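Local coordinates for snaclec rhodocytin subunit alpha (Agkistrodon rhodostoma, PDB 3BX4), which triggers platelet aggregation as a snake-venom toxin by binding the receptor CLEC2, which leads to Syk-dependent activation of PLC-gamma-2 in the platelet, at residues K24-A29 / G73-N78; F53-I58 / G114-V119; E67-I72 / C106-K111. One frame throughout, in Å; residues are numbered along the deposited sequence.

Interaction 1 (K24-A29 / G73-N78); sequences KTWDEA and GLRAQN. With SO4 (sulfate ion), chain J.
A single water ties Asp27 to Arg75: it donates to Asp27 OD1 at 2.6 Å and accepts from Arg75 NE at 3.2 Å. The water joins opposite charges that stay beyond salt-bridge range, in a place where the C-type lectin fold sets the start of helix 26-34 against the end of strand 69-76. Thr25 is the N-cap of that helix, and its OG1 accepts from Glu28 N, fixing the turn from which Trp26 and Asp27 project.

Trp26 carries most of the apolar contact. The bend of Arg75 at chi2 (68°) folds its chain back over the indole, placing Arg75 CD 3.6 Å from the centroid of the six-membered ring of Trp26, almost on the normal: a CH-pi contact over one face. Ring and guanidinium planes stand 76° apart, so the guanidinium turns an edge to the indole instead of stacking on it, and any cation-pi attraction is weak. Its far end reaches a sulfate ion, probably from the crystallisation liquor. Arg75 NH1 donates to sulfate O1 at 2.8 Å and Arg75 NH2 to sulfate O4 at 2.9 Å, while Lys105 and Thr103 complete the anion site. On the same strand, Leu74, Arg75 and Ala76 pair with a strand of a different protein chain, carrying the sheet across the interface.

The indole N-H of Trp26 goes to Ile72 O, the residue before 73-78. Beside that N-H on the same edge, Gly73 O lies near the ring plane, 3.8 Å from Trp26 CZ2.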
# COMPACT_ATOMS: atom_id res chain seq x y z
N LYS C 24 5.30 -3.81 -15.04
CA LYS C 24 5.34 -4.05 -13.60
C LYS C 24 4.27 -3.21 -12.91
O LYS C 24 3.84 -2.17 -13.44
CB LYS C 24 6.73 -3.63 -13.04
CG LYS C 24 7.84 -4.57 -13.41
CD LYS C 24 9.21 -4.12 -12.87
CE LYS C 24 10.26 -5.18 -13.35
NZ LYS C 24 10.23 -6.39 -12.40
N THR C 25 3.82 -3.69 -11.75
CA THR C 25 2.86 -2.93 -10.89
C THR C 25 3.66 -1.70 -10.46
O THR C 25 4.85 -1.69 -10.60
CB THR C 25 2.43 -3.70 -9.60
OG1 THR C 25 3.59 -4.00 -8.80
CG2 THR C 25 1.77 -5.06 -10.03
N TRP C 26 2.95 -0.75 -9.90
CA TRP C 26 3.64 0.49 -9.41
C TRP C 26 4.71 0.08 -8.39
O TRP C 26 5.89 0.52 -8.55
CB TRP C 26 2.62 1.44 -8.87
CG TRP C 26 3.19 2.84 -8.57
CD1 TRP C 26 3.21 3.93 -9.42
CD2 TRP C 26 3.92 3.21 -7.39
NE1 TRP C 26 3.87 5.02 -8.77
CE2 TRP C 26 4.32 4.57 -7.56
CE3 TRP C 26 4.23 2.54 -6.20
CZ2 TRP C 26 5.05 5.26 -6.55
CZ3 TRP C 26 4.95 3.20 -5.22
CH2 TRP C 26 5.34 4.56 -5.41
N ASP C 27 4.34 -0.71 -7.39
CA ASP C 27 5.30 -1.14 -6.33
C ASP C 27 6.47 -1.91 -6.89
O ASP C 27 7.63 -1.66 -6.52
CB ASP C 27 4.57 -1.99 -5.27
CG ASP C 27 3.76 -1.18 -4.24
OD1 ASP C 27 3.93 0.06 -3.99
OD2 ASP C 27 2.97 -1.87 -3.55
N GLU C 28 6.24 -2.82 -7.83
CA GLU C 28 7.36 -3.53 -8.42
C GLU C 28 8.27 -2.63 -9.25
O GLU C 28 9.48 -2.85 -9.30
CB GLU C 28 6.84 -4.67 -9.35
CG GLU C 28 6.26 -5.81 -8.52
CD GLU C 28 6.79 -5.81 -7.11
OE1 GLU C 28 7.99 -6.10 -6.96
OE2 GLU C 28 6.02 -5.52 -6.17
N ALA C 29 7.69 -1.64 -9.90
CA ALA C 29 8.44 -0.72 -10.72
C ALA C 29 9.33 0.13 -9.81
O ALA C 29 10.54 0.23 -10.08
CB ALA C 29 7.49 0.16 -11.50
N GLY C 73 6.44 8.52 -10.42
CA GLY C 73 6.58 8.26 -8.99
C GLY C 73 5.54 8.90 -8.07
O GLY C 73 5.83 9.00 -6.88
N LEU C 74 4.39 9.31 -8.61
CA LEU C 74 3.28 9.93 -7.87
C LEU C 74 2.53 8.87 -7.13
O LEU C 74 2.07 7.85 -7.73
CB LEU C 74 2.27 10.62 -8.78
CG LEU C 74 2.47 11.99 -9.23
CD1 LEU C 74 1.36 12.14 -10.31
CD2 LEU C 74 2.32 12.94 -7.97
N ARG C 75 2.39 9.06 -5.81
CA ARG C 75 1.76 8.04 -4.99
C ARG C 75 0.96 8.71 -3.90
O ARG C 75 1.50 9.56 -3.18
CB ARG C 75 2.83 7.13 -4.38
CG ARG C 75 2.38 5.92 -3.59
CD ARG C 75 1.72 4.87 -4.50
NE ARG C 75 1.54 3.61 -3.78
CZ ARG C 75 0.41 3.25 -3.17
NH1 ARG C 75 -0.68 4.03 -3.23
NH2 ARG C 75 0.36 2.07 -2.51
N ALA C 76 -0.29 8.28 -3.74
CA ALA C 76 -1.12 8.91 -2.67
C ALA C 76 -0.71 8.39 -1.31
O ALA C 76 -0.51 7.19 -1.09
CB ALA C 76 -2.61 8.66 -2.88
N GLN C 77 -0.54 9.30 -0.34
CA GLN C 77 -0.15 8.90 1.01
C GLN C 77 -1.27 8.72 2.04
O GLN C 77 -1.04 8.09 3.06
CB GLN C 77 0.82 9.91 1.59
CG GLN C 77 2.03 10.18 0.73
CD GLN C 77 2.79 8.89 0.45
OE1 GLN C 77 3.06 8.12 1.37
NE2 GLN C 77 3.15 8.67 -0.83
N ASN C 78 -2.43 9.30 1.77
CA ASN C 78 -3.69 9.09 2.55
C ASN C 78 -3.93 7.58 2.57
O ASN C 78 -3.85 6.95 1.52
CB ASN C 78 -4.85 9.82 1.84
CG ASN C 78 -6.20 9.83 2.65
OD1 ASN C 78 -6.47 8.94 3.45
ND2 ASN C 78 -7.04 10.87 2.41
S SO4 J . -3.07 1.71 -1.13
O1 SO4 J . -2.93 2.53 -2.34
O2 SO4 J . -4.10 0.69 -1.42
O3 SO4 J . -3.46 2.50 0.03
O4 SO4 J . -1.79 1.10 -0.82
O HOH W 1 3.70 1.85 -2.11

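Interaction 2 (F53-I58 / G114-V119); sequences FVSWLI and GFRKWV
Two first torsions aim residues 53-58 of helix 48-59 at the chain around Gly114 and Phe115: chi1 of Ser55 (174°) swings OG out opposite the backbone N toward Gly114, and chi1 of Ile58 (-69°) sends the CG2 branch over the ring of Phe115. Ser55 OG donates to Gly114 O at 2.8 Å, approaching nearly along the C=O axis. Its CB also sits 3.3 Å from Phe115 O, so this small residue lets the loop backbone come close to the helix.

One turn further on, Ile58 CG2 sits over one face of Phe115, 3.8 Å from the ring centroid and offset toward the rim, in a CH-pi contact; the other branch, through Ile58 CD1, reaches Phe115 CB at 4.0 Å. Arg116 adds its CG against Ser55 CB at 3.9 Å, but its charged end works elsewhere, with NE in a salt bridge to Asp52 earlier on the same helix and NH2 paired with an acidic side chain of a different protein chain.

Within the C-type lectin domain the contact thus clips helix 48-59 to the loop that joins strands 106-110 and 118-121, while Ile58 and Phe115 both rest on Val70 of strand 69-76, with Leu109 of strand 106-110 beside them.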
# COMPACT_ATOMS: atom_id res chain seq x y z
N PHE C 53 10.81 16.42 -21.42
CA PHE C 53 11.90 15.50 -21.58
C PHE C 53 11.34 14.07 -21.40
O PHE C 53 11.63 13.19 -22.23
CB PHE C 53 13.03 15.72 -20.55
CG PHE C 53 14.07 14.64 -20.64
CD1 PHE C 53 15.00 14.63 -21.69
CD2 PHE C 53 14.06 13.55 -19.72
CE1 PHE C 53 15.97 13.61 -21.82
CE2 PHE C 53 15.04 12.47 -19.93
CZ PHE C 53 15.98 12.56 -20.92
N VAL C 54 10.61 13.86 -20.31
CA VAL C 54 10.09 12.49 -20.03
C VAL C 54 9.13 12.04 -21.17
O VAL C 54 9.18 10.88 -21.59
CB VAL C 54 9.48 12.34 -18.66
CG1 VAL C 54 8.80 10.89 -18.47
CG2 VAL C 54 10.58 12.56 -17.58
N SER C 55 8.29 12.94 -21.65
CA SER C 55 7.38 12.60 -22.77
C SER C 55 8.20 12.16 -23.99
O SER C 55 7.91 11.12 -24.64
CB SER C 55 6.46 13.78 -23.07
OG SER C 55 5.70 13.48 -24.23
N TRP C 56 9.25 12.93 -24.32
CA TRP C 56 10.16 12.63 -25.44
C TRP C 56 10.87 11.27 -25.27
O TRP C 56 10.95 10.44 -26.19
CB TRP C 56 11.21 13.76 -25.52
CG TRP C 56 12.28 13.50 -26.56
CD1 TRP C 56 12.18 13.65 -27.93
CD2 TRP C 56 13.59 13.00 -26.31
NE1 TRP C 56 13.36 13.29 -28.52
CE2 TRP C 56 14.25 12.90 -27.56
CE3 TRP C 56 14.29 12.66 -25.13
CZ2 TRP C 56 15.59 12.47 -27.67
CZ3 TRP C 56 15.62 12.20 -25.23
CH2 TRP C 56 16.26 12.12 -26.51
N LEU C 57 11.31 11.00 -24.04
CA LEU C 57 12.07 9.79 -23.72
C LEU C 57 11.15 8.59 -24.00
O LEU C 57 11.60 7.62 -24.50
CB LEU C 57 12.47 9.80 -22.23
CG LEU C 57 13.42 8.66 -21.77
CD1 LEU C 57 14.87 8.90 -22.16
CD2 LEU C 57 13.27 8.53 -20.26
N ILE C 58 9.88 8.68 -23.63
CA ILE C 58 8.95 7.55 -23.77
C ILE C 58 8.70 7.40 -25.28
O ILE C 58 8.67 6.27 -25.82
CB ILE C 58 7.64 7.81 -23.03
CG1 ILE C 58 7.87 7.81 -21.50
CG2 ILE C 58 6.58 6.80 -23.50
CD1 ILE C 58 6.71 8.35 -20.68
N GLY C 114 -0.51 12.13 -24.78
CA GLY C 114 0.82 12.43 -25.23
C GLY C 114 1.88 12.18 -24.18
O GLY C 114 2.99 12.68 -24.33
N PHE C 115 1.54 11.42 -23.13
CA PHE C 115 2.45 11.16 -21.99
C PHE C 115 2.96 12.45 -21.33
O PHE C 115 4.14 12.61 -20.99
CB PHE C 115 3.64 10.28 -22.34
CG PHE C 115 3.26 8.91 -22.88
CD1 PHE C 115 3.46 8.64 -24.23
CD2 PHE C 115 2.73 7.95 -22.04
CE1 PHE C 115 3.11 7.42 -24.75
CE2 PHE C 115 2.39 6.67 -22.57
CZ PHE C 115 2.59 6.45 -23.91
N ARG C 116 2.02 13.37 -21.15
CA ARG C 116 2.36 14.63 -20.48
C ARG C 116 1.50 14.80 -19.21
O ARG C 116 2.00 14.74 -18.05
CB ARG C 116 2.36 15.78 -21.50
CG ARG C 116 3.79 16.34 -21.69
CD ARG C 116 3.76 17.73 -22.27
NE ARG C 116 4.65 18.76 -21.67
CZ ARG C 116 4.35 19.48 -20.57
NH1 ARG C 116 5.15 20.47 -20.19
NH2 ARG C 116 3.27 19.24 -19.86
N LYS C 117 0.21 14.95 -19.34
CA LYS C 117 -0.58 15.17 -18.16
C LYS C 117 -0.59 13.93 -17.24
O LYS C 117 -0.58 12.78 -17.73
CB LYS C 117 -1.98 15.56 -18.55
CG LYS C 117 -2.01 16.92 -19.31
CD LYS C 117 -1.83 18.12 -18.39
CE LYS C 117 -2.67 19.29 -18.88
NZ LYS C 117 -2.88 20.31 -17.82
N TRP C 118 -0.51 14.18 -15.94
CA TRP C 118 -0.63 13.13 -14.96
C TRP C 118 -2.07 12.62 -14.83
O TRP C 118 -3.03 13.41 -14.81
CB TRP C 118 -0.15 13.59 -13.61
CG TRP C 118 1.19 14.28 -13.64
CD1 TRP C 118 2.20 14.18 -14.58
CD2 TRP C 118 1.69 15.14 -12.61
NE1 TRP C 118 3.29 14.94 -14.19
CE2 TRP C 118 3.01 15.54 -12.99
CE3 TRP C 118 1.16 15.57 -11.41
CZ2 TRP C 118 3.78 16.39 -12.22
CZ3 TRP C 118 1.91 16.46 -10.64
CH2 TRP C 118 3.21 16.84 -11.04
N VAL C 119 -2.21 11.31 -14.66
CA VAL C 119 -3.51 10.72 -14.34
C VAL C 119 -3.29 9.72 -13.17
O VAL C 119 -2.17 9.27 -13.01
CB VAL C 119 -4.12 9.99 -15.58
CG1 VAL C 119 -4.30 10.97 -16.76
CG2 VAL C 119 -3.29 8.81 -16.03

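Interaction 3 (E67-I72 / C106-K111); sequences EDYVWI and CGALEK
The WIGL sequence, a hallmark of the C-type lectin fold, begins here at Trp71 and Ile72, on a strand that pairs antiparallel with 106-110. Val70 and Leu109 form the hydrogen-bonded pair at the centre of the ladder: Val70 N donates to Leu109 O at 2.9 Å and Leu109 N to Val70 O at 2.8 Å. The ladder runs on at both ends, through Lys111 N to Asp68 O and through a nearly straight bond from Ile72 N to Gly107 O (178°).

Gly107 O does double duty: it also lies near the plane of the indole, 3.3 Å from Trp71 CE3, at the ring edge where C-H groups point outward. The CB of Trp71 leads away from strand 106-110, but a chi1 of -70°, with CG opposite the carbonyl carbon, helps bring the six-membered ring back, Trp71 CZ3 lying 3.5 Å from Cys106 CB and CE3 packing on Ala108 CB; Cys106 SG, in a disulfide with Cys123, sits obliquely to the ring. On the face that bears Val70 and Leu109, Ile72 CG2 meets Leu109 CD1 at 3.7 Å, the two side chains crossing at about a right angle, and helix 48-59 covers this side through Ile58 and Val54. Tyr69 and Glu110 lie side by side on the other face, with Tyr69 CD1 3.8 Å from Glu110 CB.

The chemistry implies a division of labour: backbone bonds pair the inward-facing N-H and C=O groups of the two strands, aliphatic branches seal one face against the helix, and the indole packs beside a disulfide that ties strand 106-110 to the loop after strand 118-121.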
# COMPACT_ATOMS: atom_id res chain seq x y z
N GLU C 67 1.85 0.84 -25.52
CA GLU C 67 1.55 0.95 -24.09
C GLU C 67 0.53 2.11 -23.86
O GLU C 67 0.70 3.18 -24.47
CB GLU C 67 2.86 1.20 -23.32
CG GLU C 67 2.63 1.49 -21.87
CD GLU C 67 2.09 0.29 -21.09
OE1 GLU C 67 2.89 -0.60 -20.66
OE2 GLU C 67 0.87 0.30 -20.84
N ASP C 68 -0.47 1.93 -22.98
CA ASP C 68 -1.44 2.98 -22.70
C ASP C 68 -1.06 3.82 -21.51
O ASP C 68 -1.51 4.97 -21.39
CB ASP C 68 -2.89 2.50 -22.52
CG ASP C 68 -3.05 1.27 -21.66
OD1 ASP C 68 -2.04 0.69 -21.13
OD2 ASP C 68 -4.27 0.89 -21.49
N TYR C 69 -0.30 3.21 -20.62
CA TYR C 69 0.09 3.97 -19.36
C TYR C 69 1.53 3.70 -19.04
O TYR C 69 2.06 2.62 -19.32
CB TYR C 69 -0.74 3.52 -18.15
CG TYR C 69 -2.18 3.89 -18.27
CD1 TYR C 69 -2.66 5.18 -17.96
CD2 TYR C 69 -3.09 2.96 -18.76
CE1 TYR C 69 -4.02 5.49 -18.11
CE2 TYR C 69 -4.45 3.28 -18.89
CZ TYR C 69 -4.89 4.54 -18.57
OH TYR C 69 -6.24 4.81 -18.76
N VAL C 70 2.22 4.70 -18.43
CA VAL C 70 3.58 4.49 -18.04
C VAL C 70 3.68 5.04 -16.59
O VAL C 70 3.32 6.19 -16.42
CB VAL C 70 4.55 5.26 -19.00
CG1 VAL C 70 5.98 5.32 -18.35
CG2 VAL C 70 4.52 4.63 -20.47
N TRP C 71 4.10 4.21 -15.65
CA TRP C 71 4.14 4.66 -14.20
C TRP C 71 5.19 5.70 -14.05
O TRP C 71 6.26 5.59 -14.59
CB TRP C 71 4.51 3.48 -13.32
CG TRP C 71 3.42 2.43 -13.22
CD1 TRP C 71 3.56 1.03 -13.47
CD2 TRP C 71 2.07 2.61 -12.82
NE1 TRP C 71 2.38 0.41 -13.20
CE2 TRP C 71 1.43 1.32 -12.81
CE3 TRP C 71 1.31 3.73 -12.48
CZ2 TRP C 71 0.04 1.16 -12.48
CZ3 TRP C 71 -0.02 3.59 -12.09
CH2 TRP C 71 -0.68 2.29 -12.09
N ILE C 72 4.88 6.69 -13.16
CA ILE C 72 5.89 7.65 -12.69
C ILE C 72 5.72 7.65 -11.17
O ILE C 72 4.90 6.90 -10.64
CB ILE C 72 5.69 9.10 -13.32
CG1 ILE C 72 4.24 9.59 -13.07
CG2 ILE C 72 6.08 9.08 -14.82
CD1 ILE C 72 4.09 11.11 -13.46
N CYS C 106 -2.08 5.53 -7.50
CA CYS C 106 -0.78 5.64 -8.19
C CYS C 106 -0.85 6.53 -9.42
O CYS C 106 -1.86 6.50 -10.15
CB CYS C 106 -0.22 4.25 -8.61
SG CYS C 106 0.19 3.25 -7.19
N GLY C 107 0.20 7.32 -9.69
CA GLY C 107 0.20 8.19 -10.84
C GLY C 107 0.93 7.64 -12.11
O GLY C 107 1.95 6.98 -12.02
N ALA C 108 0.43 8.05 -13.27
CA ALA C 108 0.98 7.57 -14.54
C ALA C 108 0.90 8.67 -15.60
O ALA C 108 0.08 9.62 -15.45
CB ALA C 108 0.11 6.34 -14.97
N LEU C 109 1.68 8.48 -16.67
CA LEU C 109 1.54 9.26 -17.89
C LEU C 109 0.70 8.41 -18.82
O LEU C 109 0.77 7.19 -18.73
CB LEU C 109 2.91 9.58 -18.51
CG LEU C 109 3.75 10.47 -17.55
CD1 LEU C 109 5.18 10.58 -18.04
CD2 LEU C 109 3.03 11.84 -17.38
N GLU C 110 -0.07 9.04 -19.68
CA GLU C 110 -0.95 8.22 -20.52
C GLU C 110 -0.83 8.53 -22.01
O GLU C 110 -0.64 9.68 -22.39
CB GLU C 110 -2.38 8.37 -20.00
CG GLU C 110 -2.96 9.59 -20.44
CD GLU C 110 -4.46 9.75 -20.17
OE1 GLU C 110 -4.83 10.94 -20.01
OE2 GLU C 110 -5.23 8.78 -20.10
N LYS C 111 -0.86 7.48 -22.85
CA LYS C 111 -0.71 7.66 -24.29
C LYS C 111 -1.75 8.62 -24.87
O LYS C 111 -1.42 9.40 -25.79
CB LYS C 111 -0.83 6.28 -24.95
CG LYS C 111 -0.50 6.23 -26.44
CD LYS C 111 -0.83 4.84 -26.98
CE LYS C 111 -0.26 4.63 -28.39
NZ LYS C 111 -0.93 3.45 -29.02
O HOH W 2 -5.87 6.64 -21.08

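In the fold
Interaction 3 lies nearest the centre of the chain and is the backbone-bonded core, a strand ladder on which the other two build. Interaction 1 continues along strand 69-76, where Leu74 O probably accepts from Gly107 N; there buried indole packing gives way to charge, water and an anion. Interaction 2 is partly buried and is set apart from interaction 1, their centres about 17 Å from each other, yet its loop hangs on the same ladder through a probable bond from Phe115 N to Glu110 O. It replaces pairing between strands with one hydroxyl bond and a methyl-on-ring contact. Leu74 and Trp118 touch between interactions 1 and 2.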